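Local coordinates for 75aa long hypothetical regulatory protein AsnC (Pyrococcus horikoshii, PDB 2CVI) that is of unknown function but, as a stand-alone domain of the Lrp/AsnC ligand-binding family, forms a homodimer and may sense small effector molecules in transcriptional regulation, at residues 2-11 and 65-74; 19-30 and 39-47. One frame throughout, in Å; residues are numbered along the deposited sequence.

Interaction 1 of 2, residues 2-11 and 65-74; sequences VTAFILMVTA and EIQMTSTMIA
Ile6 runs alongside Thr69 and Thr71, the three side chains leaving the sheet together. Its CG2, anti to the backbone N (chi1 -57° places CG1 beside that N), reaches Thr69 CB at 3.7 Å and also meets Thr71 OG1, which CG1 touches too. On this face Met8 runs out extended beside Thr69, its SD 3.8 Å from Ile66 CD1. With an alanine at Ile6, a gap would probably open beside Thr69 and Thr71, and Val42 of the neighbouring strand 40-46, on which Ile6 also packs, would lose a partner. On the other face Leu7 lies across Met72, with Leu7 CD2 3.9 Å from Met72 CG. Val9 CG2 meets Met68 CE at 3.8 Å, the methionine bent at both chi2 (-89°) and chi3. The backbones pair antiparallel, Met72 N giving a nearly straight bond to Phe5 O (2.8 Å, 174°). Val9 O takes Gln67 N at 2.9 Å and, weakly, Met68 N, a classic beta bulge. Helices 15-23 and 49-59 cover the Ile6 face; Phe5 meets Tyr32 of the second subunit edge-to-face. Inner strand 2-10 thus pairs with 66-77, the chain's last, whose Ile73 and Ala74 continue the sheet into the second subunit, in the ferredoxin-like, dimeric alpha-beta barrel fold.

Interaction 2 of 2, residues 19-30 and 39-47; sequences MEKLLAMPEVKE and DLIVKVETD. With K (potassium ion), chain C.
Lys29 NZ and Glu45 OE1 form a salt bridge of 2.8 Å across the two strands. The lysine chain, bent at chi2 (-50°) and chi4, lies crosswise to the glutamate; the ammonium meets OE1 on its anti side, 20° out of the carboxylate plane. Beside them Glu30 and Lys43 run alongside each other, both extended. Their charged ends are too far apart for a salt bridge, but a water bridges them, 2.6 Å from Glu30 OE2 and 2.8 Å from Lys43 NZ. Each end has a further partner: Glu30 OE1 bonds Tyr32, and Lys43 NZ bonds Tyr32 of the second subunit. On the backbone, Lys43 O receives Lys29 N at 2.8 Å and, more weakly, Glu30 N; both residues thus face Lys43 in a classic beta bulge. Lys43 N returns a bond to Glu30 O, and Glu45 N bonds Glu27 O.

This is the 28-33/40-46 beta hairpin of the ferredoxin-like fold, entered from helix 15-23 through a type I turn, Met25 to Val28. The carbonyl oxygens of Leu23, Met25 and Val28 converge on a potassium ion, the closest being Val28 O at 2.5 Å. The ion therefore ties the C-terminal end of the helix to the start of the strand. A water hydrogen-bonded to Ala24 O makes a fourth, long contact to the potassium at 3.3 Å.

Inward, Val28 and Val44 cross obliquely, Val28 CG2 resting 4.0 Å from Val44 CG1. Leu22 comes down from the helix to meet Leu40 end on, CD1 against CD2; the modelled spacing of 3.3 Å between Leu22 CD1 and Leu40 CD2 is doubtfully short. That same CD1 touches Val42 CG1, the valine lying athwart the leucine. Toward the far end of the strand, Glu27 CG packs on Thr46 CG2.

How the interactions relate
Both contacts build one antiparallel sheet, meeting where strand 2-10 pairs with strand 40-46: Ile6 N lies 2.8 Å from Val42 O, a probable hydrogen bond. Interaction 2 is nested inside the chain loop that interaction 1 closes. Interaction 1 joins 2-10, largely buried, to the more open 66-74, where Gln67 and Met68 are exposed; threonine and aliphatic contacts mix on the helix-covered face, chiefly apolar ones on the other. Interaction 2 sets buried Leu22, Val28, Leu40, Val42 and Val44 against exposed Lys29, with its salt bridge, a water bridge and the potassium ion. Strands 28-33 and 66-77 are outermost within the chain, but the second subunit continues 66-77; both contacts touch that subunit, whose Ile41 packs on Phe5.

Interaction 1 of 2, residues 2-11 and 65-74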
loop_
_atom_site.group_PDB
_atom_site.type_symbol
_atom_site.label_atom_id
_atom_site.label_comp_id
_atom_site.label_asym_id
_atom_site.label_seq_id
_atom_site.Cartn_x
_atom_site.Cartn_y
_atom_site.Cartn_z
ATOM N N VAL A 2 -8.300 14.022 -3.006
ATOM C CA VAL A 2 -8.302 12.897 -2.066
ATOM C C VAL A 2 -7.337 11.841 -2.595
ATOM O O VAL A 2 -7.339 11.539 -3.792
ATOM C CB VAL A 2 -9.707 12.274 -1.965
ATOM C CG1 VAL A 2 -9.675 11.032 -1.067
ATOM C CG2 VAL A 2 -10.668 13.267 -1.359
ATOM N N THR A 3 -6.528 11.269 -1.703
ATOM C CA THR A 3 -5.554 10.251 -2.044
ATOM C C THR A 3 -5.937 8.996 -1.263
ATOM O O THR A 3 -6.212 9.066 -0.071
ATOM C CB THR A 3 -4.150 10.693 -1.614
ATOM O OG1 THR A 3 -3.818 11.875 -2.355
ATOM C CG2 THR A 3 -3.123 9.612 -1.907
ATOM N N ALA A 4 -5.951 7.858 -1.942
ATOM C CA ALA A 4 -6.323 6.622 -1.255
ATOM C C ALA A 4 -5.635 5.413 -1.855
ATOM O O ALA A 4 -5.191 5.443 -2.989
ATOM C CB ALA A 4 -7.871 6.426 -1.328
ATOM N N PHE A 5 -5.509 4.360 -1.058
ATOM C CA PHE A 5 -4.969 3.103 -1.546
ATOM C C PHE A 5 -6.110 2.104 -1.489
ATOM O O PHE A 5 -6.771 1.973 -0.452
ATOM C CB PHE A 5 -3.839 2.603 -0.649
ATOM C CG PHE A 5 -2.551 3.302 -0.886
ATOM C CD1 PHE A 5 -1.639 2.802 -1.818
ATOM C CD2 PHE A 5 -2.277 4.495 -0.233
ATOM C CE1 PHE A 5 -0.486 3.476 -2.114
ATOM C CE2 PHE A 5 -1.116 5.211 -0.499
ATOM C CZ PHE A 5 -0.203 4.705 -1.455
ATOM N N ILE A 6 -6.368 1.442 -2.609
ATOM C CA ILE A 6 -7.433 0.438 -2.648
ATOM C C ILE A 6 -6.749 -0.939 -2.678
ATOM O O ILE A 6 -5.971 -1.208 -3.613
ATOM C CB ILE A 6 -8.315 0.590 -3.902
ATOM C CG1 ILE A 6 -8.935 1.992 -4.011
ATOM C CG2 ILE A 6 -9.480 -0.457 -3.794
ATOM C CD1 ILE A 6 -9.661 2.218 -5.345
ATOM N N LEU A 7 -6.999 -1.777 -1.676
ATOM C CA LEU A 7 -6.411 -3.118 -1.588
ATOM C C LEU A 7 -7.440 -4.060 -2.177
ATOM O O LEU A 7 -8.605 -4.014 -1.786
ATOM C CB LEU A 7 -6.097 -3.481 -0.123
ATOM C CG LEU A 7 -4.970 -2.791 0.678
ATOM C CD1 LEU A 7 -3.623 -3.215 0.166
ATOM C CD2 LEU A 7 -5.141 -1.281 0.704
ATOM N N MET A 8 -7.018 -4.914 -3.105
ATOM C CA MET A 8 -7.941 -5.776 -3.823
ATOM C C MET A 8 -7.655 -7.254 -3.786
ATOM O O MET A 8 -6.492 -7.674 -3.802
ATOM C CB MET A 8 -7.979 -5.371 -5.297
ATOM C CG MET A 8 -8.160 -3.841 -5.537
ATOM S SD MET A 8 -8.266 -3.549 -7.314
ATOM C CE MET A 8 -8.615 -1.730 -7.323
ATOM N N VAL A 9 -8.743 -8.037 -3.749
ATOM C CA VAL A 9 -8.696 -9.506 -3.837
ATOM C C VAL A 9 -9.187 -9.755 -5.252
ATOM O O VAL A 9 -10.202 -9.218 -5.691
ATOM C CB VAL A 9 -9.640 -10.185 -2.833
ATOM C CG1 VAL A 9 -9.683 -11.705 -3.112
ATOM C CG2 VAL A 9 -9.211 -9.897 -1.438
ATOM N N THR A 10 -8.452 -10.522 -6.038
ATOM C CA THR A 10 -8.890 -10.784 -7.389
ATOM C C THR A 10 -8.908 -12.277 -7.656
ATOM O O THR A 10 -8.266 -13.043 -6.938
ATOM C CB THR A 10 -7.951 -10.159 -8.446
ATOM O OG1 THR A 10 -6.682 -10.819 -8.401
ATOM C CG2 THR A 10 -7.710 -8.688 -8.195
ATOM N N ALA A 11 -9.654 -12.663 -8.674
ATOM C CA ALA A 11 -9.677 -14.059 -9.113
ATOM C C ALA A 11 -8.242 -14.341 -9.594
ATOM O O ALA A 11 -7.575 -13.471 -10.146
ATOM C CB ALA A 11 -10.640 -14.200 -10.271
ATOM N N GLU A 65 -13.595 -9.490 -12.096
ATOM C CA GLU A 65 -12.415 -10.227 -11.666
ATOM C C GLU A 65 -11.990 -9.718 -10.275
ATOM O O GLU A 65 -11.289 -10.399 -9.519
ATOM C CB GLU A 65 -11.254 -9.999 -12.646
ATOM C CG GLU A 65 -11.449 -10.556 -14.055
ATOM C CD GLU A 65 -12.292 -9.687 -14.956
ATOM O OE1 GLU A 65 -12.653 -8.567 -14.564
ATOM O OE2 GLU A 65 -12.592 -10.129 -16.087
ATOM N N ILE A 66 -12.399 -8.496 -9.945
ATOM C CA ILE A 66 -12.072 -7.927 -8.639
ATOM C C ILE A 66 -13.191 -8.350 -7.672
ATOM O O ILE A 66 -14.337 -7.890 -7.785
ATOM C CB ILE A 66 -11.962 -6.396 -8.710
ATOM C CG1 ILE A 66 -10.857 -5.987 -9.696
ATOM C CG2 ILE A 66 -11.654 -5.860 -7.323
ATOM C CD1 ILE A 66 -10.779 -4.503 -10.014
ATOM N N GLN A 67 -12.864 -9.215 -6.733
ATOM C CA GLN A 67 -13.845 -9.792 -5.793
ATOM C C GLN A 67 -14.070 -9.056 -4.490
ATOM O O GLN A 67 -15.166 -9.149 -3.890
ATOM C CB GLN A 67 -13.449 -11.269 -5.499
ATOM C CG GLN A 67 -13.317 -12.110 -6.730
ATOM C CD GLN A 67 -12.764 -13.490 -6.439
ATOM O OE1 GLN A 67 -12.097 -13.702 -5.428
ATOM N NE2 GLN A 67 -13.023 -14.429 -7.334
ATOM N N MET A 68 -13.055 -8.319 -4.024
ATOM C CA MET A 68 -13.179 -7.615 -2.768
ATOM C C MET A 68 -12.210 -6.450 -2.755
ATOM O O MET A 68 -11.124 -6.541 -3.316
ATOM C CB MET A 68 -12.867 -8.559 -1.585
ATOM C CG MET A 68 -13.150 -7.988 -0.192
ATOM S SD MET A 68 -11.750 -7.103 0.542
ATOM C CE MET A 68 -10.982 -8.419 1.581
ATOM N N THR A 69 -12.662 -5.327 -2.222
ATOM C CA THR A 69 -11.765 -4.194 -2.033
ATOM C C THR A 69 -11.935 -3.637 -0.631
ATOM O O THR A 69 -13.033 -3.721 -0.030
ATOM C CB THR A 69 -11.995 -3.022 -3.030
ATOM O OG1 THR A 69 -13.259 -2.369 -2.771
ATOM C CG2 THR A 69 -11.949 -3.505 -4.491
ATOM N N SER A 70 -10.826 -3.110 -0.107
ATOM C CA SER A 70 -10.787 -2.412 1.190
ATOM C C SER A 70 -9.973 -1.151 0.892
ATOM O O SER A 70 -8.810 -1.250 0.481
ATOM C CB SER A 70 -10.104 -3.226 2.289
ATOM O OG SER A 70 -10.158 -2.536 3.535
ATOM N N THR A 71 -10.551 0.017 1.126
ATOM C CA THR A 71 -9.869 1.274 0.782
ATOM C C THR A 71 -9.381 2.048 2.007
ATOM O O THR A 71 -10.106 2.168 3.007
ATOM C CB THR A 71 -10.808 2.123 -0.045
ATOM O OG1 THR A 71 -11.175 1.400 -1.230
ATOM C CG2 THR A 71 -10.149 3.454 -0.478
ATOM N N MET A 72 -8.144 2.537 1.933
ATOM C CA MET A 72 -7.521 3.300 3.043
ATOM C C MET A 72 -7.399 4.758 2.561
ATOM O O MET A 72 -6.648 5.000 1.621
ATOM C CB MET A 72 -6.106 2.767 3.312
ATOM C CG MET A 72 -5.960 1.252 3.504
ATOM S SD MET A 72 -6.691 0.677 5.031
ATOM C CE MET A 72 -7.056 -1.051 4.518
ATOM N N ILE A 73 -8.152 5.712 3.147
ATOM C CA ILE A 73 -8.066 7.144 2.737
ATOM C C ILE A 73 -6.911 7.829 3.457
ATOM O O ILE A 73 -6.841 7.813 4.680
ATOM C CB ILE A 73 -9.371 7.916 3.084
ATOM C CG1 ILE A 73 -10.567 7.311 2.357
ATOM C CG2 ILE A 73 -9.229 9.378 2.708
ATOM C CD1 ILE A 73 -11.923 7.766 2.911
ATOM N N ALA A 74 -6.002 8.438 2.709
ATOM C CA ALA A 74 -4.872 9.125 3.354
ATOM C C ALA A 74 -5.350 10.404 4.055
ATOM O O ALA A 74 -6.035 11.235 3.436
ATOM C CB ALA A 74 -3.824 9.456 2.294
HETATM O O HOH W 1 -6.647 12.375 1.069
#

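Interaction 2 of 2, residues 19-30 and 39-47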
loop_
_atom_site.group_PDB
_atom_site.type_symbol
_atom_site.label_atom_id
_atom_site.label_comp_id
_atom_site.label_asym_id
_atom_site.label_seq_id
_atom_site.Cartn_x
_atom_site.Cartn_y
_atom_site.Cartn_z
ATOM N N MET A 19 -4.772 -5.030 -13.738
ATOM C CA MET A 19 -3.764 -4.002 -13.457
ATOM C C MET A 19 -3.660 -3.075 -14.676
ATOM O O MET A 19 -3.643 -1.859 -14.547
ATOM C CB MET A 19 -2.410 -4.681 -13.160
ATOM C CG MET A 19 -1.754 -4.428 -11.764
ATOM S SD MET A 19 -0.062 -3.699 -11.954
ATOM C CE MET A 19 0.652 -4.694 -13.233
ATOM N N GLU A 20 -3.629 -3.639 -15.873
ATOM C CA GLU A 20 -3.535 -2.769 -17.031
ATOM C C GLU A 20 -4.806 -1.986 -17.283
ATOM O O GLU A 20 -4.749 -0.819 -17.692
ATOM C CB GLU A 20 -3.097 -3.548 -18.253
ATOM C CG GLU A 20 -1.630 -3.972 -18.109
ATOM C CD GLU A 20 -0.733 -2.839 -17.563
ATOM O OE1 GLU A 20 -0.286 -2.945 -16.390
ATOM O OE2 GLU A 20 -0.483 -1.843 -18.303
ATOM N N LYS A 21 -5.967 -2.590 -17.032
ATOM C CA LYS A 21 -7.194 -1.832 -17.200
ATOM C C LYS A 21 -7.257 -0.745 -16.144
ATOM O O LYS A 21 -7.746 0.353 -16.408
ATOM C CB LYS A 21 -8.437 -2.704 -17.055
ATOM C CG LYS A 21 -8.727 -3.594 -18.259
ATOM C CD LYS A 21 -10.035 -4.380 -17.988
ATOM C CE LYS A 21 -10.487 -5.185 -19.207
ATOM N NZ LYS A 21 -9.667 -6.377 -19.543
ATOM N N LEU A 22 -6.770 -1.056 -14.941
ATOM C CA LEU A 22 -6.782 -0.067 -13.868
ATOM C C LEU A 22 -5.846 1.083 -14.163
ATOM O O LEU A 22 -6.220 2.222 -14.046
ATOM C CB LEU A 22 -6.402 -0.702 -12.511
ATOM C CG LEU A 22 -7.434 -1.639 -11.886
ATOM C CD1 LEU A 22 -6.792 -2.376 -10.737
ATOM C CD2 LEU A 22 -8.638 -0.841 -11.427
ATOM N N LEU A 23 -4.609 0.766 -14.555
ATOM C CA LEU A 23 -3.641 1.810 -14.825
ATOM C C LEU A 23 -4.080 2.759 -15.932
ATOM O O LEU A 23 -3.663 3.914 -15.967
ATOM C CB LEU A 23 -2.292 1.181 -15.181
ATOM C CG LEU A 23 -1.477 0.912 -13.922
ATOM C CD1 LEU A 23 -0.259 0.041 -14.285
ATOM C CD2 LEU A 23 -1.086 2.257 -13.252
ATOM N N ALA A 24 -4.934 2.274 -16.836
ATOM C CA ALA A 24 -5.399 3.119 -17.938
ATOM C C ALA A 24 -6.429 4.133 -17.469
ATOM O O ALA A 24 -6.740 5.091 -18.163
ATOM C CB ALA A 24 -5.972 2.254 -19.053
ATOM N N MET A 25 -6.948 3.923 -16.256
ATOM C CA MET A 25 -7.964 4.851 -15.748
ATOM C C MET A 25 -7.319 6.105 -15.202
ATOM O O MET A 25 -6.319 6.059 -14.478
ATOM C CB MET A 25 -8.812 4.191 -14.656
ATOM C CG MET A 25 -9.594 2.998 -15.122
ATOM S SD MET A 25 -10.399 2.103 -13.797
ATOM C CE MET A 25 -11.176 0.760 -14.753
ATOM N N PRO A 26 -7.897 7.267 -15.514
ATOM C CA PRO A 26 -7.294 8.497 -15.022
ATOM C C PRO A 26 -7.112 8.644 -13.500
ATOM O O PRO A 26 -6.158 9.246 -13.043
ATOM C CB PRO A 26 -8.167 9.586 -15.673
ATOM C CG PRO A 26 -9.463 8.947 -15.807
ATOM C CD PRO A 26 -9.150 7.534 -16.249
ATOM N N GLU A 27 -8.013 8.052 -12.736
ATOM C CA GLU A 27 -7.914 8.137 -11.293
ATOM C C GLU A 27 -6.745 7.323 -10.724
ATOM O O GLU A 27 -6.261 7.624 -9.636
ATOM C CB GLU A 27 -9.178 7.589 -10.644
ATOM C CG GLU A 27 -10.430 8.397 -10.916
ATOM C CD GLU A 27 -11.115 8.044 -12.223
ATOM O OE1 GLU A 27 -10.632 7.148 -12.986
ATOM O OE2 GLU A 27 -12.163 8.685 -12.465
ATOM N N VAL A 28 -6.357 6.267 -11.442
ATOM C CA VAL A 28 -5.333 5.355 -10.975
ATOM C C VAL A 28 -3.942 5.857 -11.287
ATOM O O VAL A 28 -3.585 6.018 -12.470
ATOM C CB VAL A 28 -5.539 3.946 -11.549
ATOM C CG1 VAL A 28 -4.386 3.035 -11.123
ATOM C CG2 VAL A 28 -6.870 3.393 -11.059
ATOM N N LYS A 29 -3.169 6.078 -10.226
ATOM C CA LYS A 29 -1.828 6.620 -10.383
ATOM C C LYS A 29 -0.717 5.611 -10.315
ATOM O O LYS A 29 0.336 5.798 -10.951
ATOM C CB LYS A 29 -1.576 7.719 -9.353
ATOM C CG LYS A 29 -2.651 8.819 -9.359
ATOM C CD LYS A 29 -2.941 9.366 -10.778
ATOM C CE LYS A 29 -4.124 10.381 -10.862
ATOM N NZ LYS A 29 -3.821 11.702 -10.315
ATOM N N GLU A 30 -0.927 4.543 -9.548
ATOM C CA GLU A 30 0.072 3.489 -9.402
ATOM C C GLU A 30 -0.692 2.215 -9.110
ATOM O O GLU A 30 -1.771 2.262 -8.525
ATOM C CB GLU A 30 0.982 3.711 -8.184
ATOM C CG GLU A 30 1.672 5.034 -8.171
ATOM C CD GLU A 30 2.398 5.290 -6.875
ATOM O OE1 GLU A 30 2.614 4.339 -6.092
ATOM O OE2 GLU A 30 2.766 6.459 -6.647
ATOM N N ASP A 39 -4.144 -9.126 -3.303
ATOM C CA ASP A 39 -3.496 -9.426 -4.574
ATOM C C ASP A 39 -3.016 -8.247 -5.367
ATOM O O ASP A 39 -2.111 -8.374 -6.208
ATOM C CB ASP A 39 -4.470 -10.216 -5.462
ATOM C CG ASP A 39 -4.938 -11.490 -4.798
ATOM O OD1 ASP A 39 -4.066 -12.340 -4.486
ATOM O OD2 ASP A 39 -6.157 -11.652 -4.606
ATOM N N LEU A 40 -3.691 -7.116 -5.167
ATOM C CA LEU A 40 -3.348 -5.916 -5.913
ATOM C C LEU A 40 -3.518 -4.705 -5.026
ATOM O O LEU A 40 -4.424 -4.659 -4.205
ATOM C CB LEU A 40 -4.274 -5.784 -7.155
ATOM C CG LEU A 40 -4.091 -4.711 -8.240
ATOM C CD1 LEU A 40 -2.680 -4.787 -8.820
ATOM C CD2 LEU A 40 -5.142 -4.921 -9.345
ATOM N N ILE A 41 -2.613 -3.737 -5.158
ATOM C CA ILE A 41 -2.721 -2.483 -4.411
ATOM C C ILE A 41 -2.681 -1.368 -5.445
ATOM O O ILE A 41 -1.798 -1.322 -6.292
ATOM C CB ILE A 41 -1.571 -2.247 -3.468
ATOM C CG1 ILE A 41 -1.585 -3.279 -2.366
ATOM C CG2 ILE A 41 -1.716 -0.800 -2.833
ATOM C CD1 ILE A 41 -0.467 -3.089 -1.389
ATOM N N VAL A 42 -3.637 -0.457 -5.360
ATOM C CA VAL A 42 -3.712 0.635 -6.315
ATOM C C VAL A 42 -3.793 1.966 -5.573
ATOM O O VAL A 42 -4.470 2.078 -4.539
ATOM C CB VAL A 42 -4.936 0.435 -7.231
ATOM C CG1 VAL A 42 -4.971 -1.045 -7.700
ATOM C CG2 VAL A 42 -6.222 0.815 -6.538
ATOM N N LYS A 43 -3.040 2.959 -6.040
ATOM C CA LYS A 43 -3.063 4.293 -5.429
ATOM C C LYS A 43 -3.922 5.128 -6.365
ATOM O O LYS A 43 -3.657 5.209 -7.565
ATOM C CB LYS A 43 -1.657 4.955 -5.314
ATOM C CG LYS A 43 -1.678 6.262 -4.468
ATOM C CD LYS A 43 -0.310 6.995 -4.416
ATOM C CE LYS A 43 -0.336 8.159 -3.432
ATOM N NZ LYS A 43 0.872 9.021 -3.664
ATOM N N VAL A 44 -4.961 5.744 -5.808
ATOM C CA VAL A 44 -5.840 6.613 -6.587
ATOM C C VAL A 44 -5.906 8.012 -5.989
ATOM O O VAL A 44 -5.665 8.230 -4.797
ATOM C CB VAL A 44 -7.286 6.089 -6.625
ATOM C CG1 VAL A 44 -7.356 4.765 -7.328
ATOM C CG2 VAL A 44 -7.821 5.955 -5.230
ATOM N N GLU A 45 -6.158 8.973 -6.873
ATOM C CA GLU A 45 -6.377 10.366 -6.486
ATOM C C GLU A 45 -7.678 10.799 -7.191
ATOM O O GLU A 45 -7.865 10.569 -8.393
ATOM C CB GLU A 45 -5.180 11.263 -6.907
ATOM C CG GLU A 45 -3.895 10.931 -6.156
ATOM C CD GLU A 45 -2.660 11.687 -6.664
ATOM O OE1 GLU A 45 -2.689 12.177 -7.809
ATOM O OE2 GLU A 45 -1.673 11.768 -5.914
ATOM N N THR A 46 -8.571 11.413 -6.426
ATOM C CA THR A 46 -9.858 11.895 -6.936
ATOM C C THR A 46 -10.116 13.302 -6.404
ATOM O O THR A 46 -9.513 13.715 -5.415
ATOM C CB THR A 46 -11.030 10.958 -6.529
ATOM O OG1 THR A 46 -11.138 10.893 -5.102
ATOM C CG2 THR A 46 -10.825 9.543 -7.128
ATOM N N ASP A 47 -11.024 14.034 -7.046
ATOM C CA ASP A 47 -11.307 15.392 -6.603
ATOM C C ASP A 47 -11.949 15.447 -5.223
ATOM O O ASP A 47 -11.618 16.290 -4.379
ATOM C CB ASP A 47 -12.239 16.056 -7.618
ATOM C CG ASP A 47 -11.573 16.293 -8.954
ATOM O OD1 ASP A 47 -10.328 16.185 -9.037
ATOM O OD2 ASP A 47 -12.304 16.606 -9.923
HETATM K K K C . -3.654 6.311 -14.934
HETATM O O HOH W 2 -5.188 7.568 -17.525
HETATM O O HOH W 3 3.239 7.646 -4.426
#